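PDB 1XT5: variable region-containing chitin-binding protein 3 from Branchiostoma floridae, which probably binds chitin through a chitin-binding domain and is an immune-type receptor of amphioxus, represented here by its first immunoglobulin variable-type domain. Local coordinates for residues Ile4-Ala18 / Phe120-His134. Sequence-based numbering, arbitrary orientation.
Sequences IMTVRTTHTEVEVHA and FGLDAKSVVLKVTGH
V14 and L129 meet where the A' strand, 13-17, of this V-type immunoglobulin domain runs parallel to the G strand, 122-132. The chain switches sheets: strand 4-8 pairs with strand 22-31, while 13-17 edges the other sheet. In that parallel half V14 N reaches V128 O, K130 N returns to V14 O (2.9 Å, 175° at the hydrogen), and V16 and T132 continue the pattern. On the face of V14, V16 and L129, V14 CG2 lies 3.7 Å from L129 CD1, which V16 CG1 also touches. On the face of E13, E15 and K130, the extended lysine puts K130 NZ 2.8 Å from E13 OE1 in a salt bridge, on the syn side; beyond it, T132 OG1 donates to the anti lone pair of E15 OE1 at 2.6 Å.

Before the switch, one backbone bond remains, M5 N to F120 O, and side chains do most of the rest. D123, with CG anti to its own N (chi1 -165°), brings OD2 to V7 N at 2.9 Å, anti and 22° out of the carboxylate plane. K125 runs alongside V7 in the opposite direction and bends at its end, giving V7 O a bond from NZ. K125 NZ also lies 3.5 Å from D123 OD2, a long salt bridge, so one ion pair grips both polar backbone atoms of V7 and ties the two sheets.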
# COMPACT_ATOMS: atom_id res chain seq x y z
N ILE A 4 0.62 -18.46 0.60
CA ILE A 4 1.35 -17.67 1.60
C ILE A 4 1.75 -16.33 1.02
O ILE A 4 2.47 -16.23 0.03
CB ILE A 4 2.59 -18.41 2.15
CG1 ILE A 4 2.20 -19.79 2.72
CG2 ILE A 4 3.30 -17.54 3.16
CD1 ILE A 4 3.35 -20.62 3.21
N MET A 5 1.30 -15.27 1.66
CA MET A 5 1.65 -13.90 1.31
C MET A 5 2.92 -13.43 1.94
O MET A 5 3.11 -13.60 3.15
CB MET A 5 0.51 -12.99 1.76
CG MET A 5 0.67 -11.54 1.27
SD MET A 5 0.46 -11.33 -0.48
CE MET A 5 -1.33 -11.54 -0.60
N THR A 6 3.79 -12.74 1.20
CA THR A 6 4.95 -12.10 1.81
C THR A 6 5.13 -10.72 1.19
O THR A 6 5.33 -10.62 -0.04
CB THR A 6 6.23 -12.92 1.62
OG1 THR A 6 6.10 -14.19 2.25
CG2 THR A 6 7.43 -12.20 2.27
N VAL A 7 5.07 -9.70 2.00
CA VAL A 7 5.35 -8.32 1.60
C VAL A 7 6.79 -8.03 1.90
O VAL A 7 7.36 -8.48 2.88
CB VAL A 7 4.38 -7.37 2.36
CG1 VAL A 7 4.83 -5.90 2.28
CG2 VAL A 7 2.97 -7.50 1.84
N ARG A 8 7.42 -7.24 1.01
CA ARG A 8 8.76 -6.71 1.23
C ARG A 8 8.79 -5.23 0.95
O ARG A 8 8.02 -4.70 0.15
CB ARG A 8 9.78 -7.49 0.39
CG ARG A 8 9.97 -8.93 0.83
CD ARG A 8 11.05 -9.65 -0.00
NE ARG A 8 11.27 -10.98 0.55
CZ ARG A 8 10.83 -12.18 0.53
NH1 ARG A 8 9.85 -12.75 -0.21
NH2 ARG A 8 11.46 -13.06 1.36
N THR A 9 9.74 -4.55 1.59
CA THR A 9 9.94 -3.13 1.46
C THR A 9 11.44 -2.83 1.36
O THR A 9 12.19 -3.17 2.25
CB THR A 9 9.46 -2.38 2.69
OG1 THR A 9 9.93 -3.01 3.90
CG2 THR A 9 7.93 -2.35 2.81
N THR A 10 11.85 -2.20 0.28
CA THR A 10 13.24 -1.86 0.11
C THR A 10 13.70 -0.80 1.12
O THR A 10 14.89 -0.75 1.45
CB THR A 10 13.58 -1.33 -1.29
OG1 THR A 10 12.76 -0.20 -1.59
CG2 THR A 10 13.39 -2.41 -2.34
N HIS A 11 12.76 0.05 1.56
CA HIS A 11 13.03 1.15 2.42
C HIS A 11 12.14 1.10 3.66
O HIS A 11 10.91 0.98 3.53
CB HIS A 11 12.81 2.50 1.72
CG HIS A 11 13.80 2.76 0.66
ND1 HIS A 11 13.89 2.03 -0.50
CD2 HIS A 11 14.75 3.73 0.60
CE1 HIS A 11 14.87 2.52 -1.25
NE2 HIS A 11 15.42 3.57 -0.60
N THR A 12 12.72 1.23 4.85
CA THR A 12 11.96 1.35 6.07
C THR A 12 11.60 2.78 6.42
O THR A 12 10.77 3.02 7.29
CB THR A 12 12.68 0.67 7.24
OG1 THR A 12 13.98 1.23 7.38
CG2 THR A 12 12.81 -0.83 7.01
N GLU A 13 12.22 3.72 5.72
CA GLU A 13 11.90 5.14 5.87
C GLU A 13 12.27 5.85 4.57
O GLU A 13 13.20 5.45 3.89
CB GLU A 13 12.59 5.73 7.09
CG GLU A 13 14.09 5.73 6.98
CD GLU A 13 14.69 6.37 8.24
OE1 GLU A 13 15.15 7.51 8.15
OE2 GLU A 13 14.64 5.75 9.32
N VAL A 14 11.56 6.92 4.33
CA VAL A 14 11.74 7.85 3.21
C VAL A 14 11.52 9.25 3.74
O VAL A 14 10.76 9.45 4.67
CB VAL A 14 10.81 7.55 2.02
CG1 VAL A 14 11.07 6.13 1.51
CG2 VAL A 14 9.34 7.70 2.35
N GLU A 15 12.19 10.23 3.16
CA GLU A 15 12.08 11.63 3.60
C GLU A 15 11.74 12.49 2.38
O GLU A 15 12.28 12.25 1.28
CB GLU A 15 13.34 12.09 4.28
CG GLU A 15 13.28 13.51 4.76
CD GLU A 15 14.36 13.95 5.73
OE1 GLU A 15 14.37 15.17 6.02
OE2 GLU A 15 15.17 13.11 6.15
N VAL A 16 10.91 13.51 2.59
CA VAL A 16 10.62 14.50 1.58
C VAL A 16 10.29 15.82 2.23
O VAL A 16 9.87 15.87 3.39
CB VAL A 16 9.39 14.04 0.76
CG1 VAL A 16 8.10 14.11 1.54
CG2 VAL A 16 9.31 14.83 -0.53
N HIS A 17 10.46 16.91 1.48
CA HIS A 17 9.98 18.21 1.95
C HIS A 17 8.47 18.30 1.81
O HIS A 17 7.90 17.76 0.85
CB HIS A 17 10.71 19.25 1.05
CG HIS A 17 12.19 19.30 1.02
ND1 HIS A 17 13.07 19.10 -0.01
CD2 HIS A 17 13.00 19.60 2.06
CE1 HIS A 17 14.34 19.27 0.42
NE2 HIS A 17 14.33 19.59 1.71
N ALA A 18 7.82 19.07 2.67
CA ALA A 18 6.39 19.33 2.53
C ALA A 18 6.23 20.06 1.21
O ALA A 18 7.02 20.95 0.83
CB ALA A 18 5.81 20.06 3.72
N PHE A 120 -2.01 -17.10 6.89
CA PHE A 120 -1.05 -17.08 5.81
C PHE A 120 -1.41 -16.11 4.70
O PHE A 120 -0.53 -15.72 3.91
CB PHE A 120 -0.85 -18.46 5.19
CG PHE A 120 -0.35 -19.53 6.15
CD1 PHE A 120 -1.23 -20.48 6.67
CD2 PHE A 120 0.98 -19.59 6.50
CE1 PHE A 120 -0.77 -21.49 7.49
CE2 PHE A 120 1.42 -20.62 7.28
CZ PHE A 120 0.58 -21.57 7.80
N GLY A 121 -2.68 -15.69 4.61
CA GLY A 121 -3.16 -14.94 3.46
C GLY A 121 -3.01 -13.46 3.50
O GLY A 121 -3.48 -12.79 2.58
N LEU A 122 -2.39 -12.86 4.54
CA LEU A 122 -2.16 -11.45 4.65
C LEU A 122 -0.71 -11.20 5.07
O LEU A 122 -0.19 -11.97 5.87
CB LEU A 122 -3.10 -10.77 5.71
CG LEU A 122 -3.00 -9.26 5.91
CD1 LEU A 122 -4.34 -8.73 6.33
CD2 LEU A 122 -1.98 -8.83 6.97
N ASP A 123 -0.10 -10.11 4.58
CA ASP A 123 1.12 -9.62 5.20
C ASP A 123 1.11 -8.11 5.13
O ASP A 123 0.36 -7.53 4.32
CB ASP A 123 2.38 -10.24 4.57
CG ASP A 123 3.64 -10.06 5.38
OD1 ASP A 123 3.54 -9.79 6.62
OD2 ASP A 123 4.73 -10.19 4.82
N ALA A 124 1.93 -7.47 5.92
CA ALA A 124 2.05 -6.01 5.92
C ALA A 124 3.40 -5.63 6.48
O ALA A 124 3.88 -6.25 7.42
CB ALA A 124 0.93 -5.37 6.77
N LYS A 125 3.97 -4.56 5.93
CA LYS A 125 5.17 -3.94 6.45
C LYS A 125 5.00 -2.44 6.39
O LYS A 125 4.24 -1.93 5.55
CB LYS A 125 6.43 -4.34 5.68
CG LYS A 125 6.83 -5.77 5.90
CD LYS A 125 8.05 -6.18 5.14
CE LYS A 125 8.69 -7.48 5.62
NZ LYS A 125 7.75 -8.60 5.63
N SER A 126 5.73 -1.72 7.25
CA SER A 126 5.57 -0.27 7.31
C SER A 126 6.80 0.46 6.78
O SER A 126 7.94 0.02 6.88
CB SER A 126 5.25 0.22 8.72
OG SER A 126 6.39 0.27 9.56
N VAL A 127 6.50 1.65 6.24
CA VAL A 127 7.50 2.60 5.76
C VAL A 127 7.20 3.93 6.47
O VAL A 127 6.09 4.43 6.39
CB VAL A 127 7.40 2.79 4.24
CG1 VAL A 127 8.53 3.68 3.76
CG2 VAL A 127 7.47 1.45 3.51
N VAL A 128 8.20 4.44 7.17
CA VAL A 128 8.05 5.75 7.78
C VAL A 128 8.27 6.84 6.78
O VAL A 128 9.22 6.76 5.96
CB VAL A 128 9.09 5.86 8.96
CG1 VAL A 128 9.23 7.29 9.44
CG2 VAL A 128 8.67 4.98 10.10
N LEU A 129 7.44 7.84 6.83
CA LEU A 129 7.61 9.06 6.06
C LEU A 129 8.04 10.20 7.03
O LEU A 129 7.30 10.52 7.93
CB LEU A 129 6.32 9.46 5.38
CG LEU A 129 6.39 10.78 4.58
CD1 LEU A 129 7.48 10.73 3.53
CD2 LEU A 129 5.00 11.07 4.02
N LYS A 130 9.22 10.71 6.77
CA LYS A 130 9.74 11.90 7.44
C LYS A 130 9.51 13.09 6.56
O LYS A 130 9.83 13.08 5.35
CB LYS A 130 11.23 11.77 7.74
CG LYS A 130 11.61 10.73 8.73
CD LYS A 130 13.14 10.59 8.81
CE LYS A 130 13.66 9.85 9.96
NZ LYS A 130 15.14 9.67 9.97
N VAL A 131 8.89 14.13 7.11
CA VAL A 131 8.66 15.38 6.41
C VAL A 131 9.69 16.37 6.92
O VAL A 131 9.65 16.74 8.07
CB VAL A 131 7.21 15.87 6.53
CG1 VAL A 131 7.01 17.17 5.77
CG2 VAL A 131 6.23 14.79 6.09
N THR A 132 10.62 16.77 6.06
CA THR A 132 11.71 17.65 6.45
C THR A 132 11.20 18.91 7.08
O THR A 132 10.33 19.56 6.50
CB THR A 132 12.56 18.00 5.22
OG1 THR A 132 12.89 16.74 4.56
CG2 THR A 132 13.83 18.76 5.54
N GLY A 133 11.74 19.25 8.24
CA GLY A 133 11.34 20.43 8.93
C GLY A 133 10.08 20.32 9.71
O GLY A 133 9.65 21.33 10.29
N HIS A 134 9.48 19.13 9.74
CA HIS A 134 8.23 18.92 10.49
C HIS A 134 8.35 17.70 11.38
O HIS A 134 8.01 17.77 12.54
CB HIS A 134 7.03 18.84 9.53
CG HIS A 134 6.80 20.14 8.90
ND1 HIS A 134 7.14 20.59 7.69
CD2 HIS A 134 6.26 21.18 9.63
CE1 HIS A 134 6.81 21.90 7.62
NE2 HIS A 134 6.26 22.27 8.80
O HOH W 1 9.20 20.81 4.47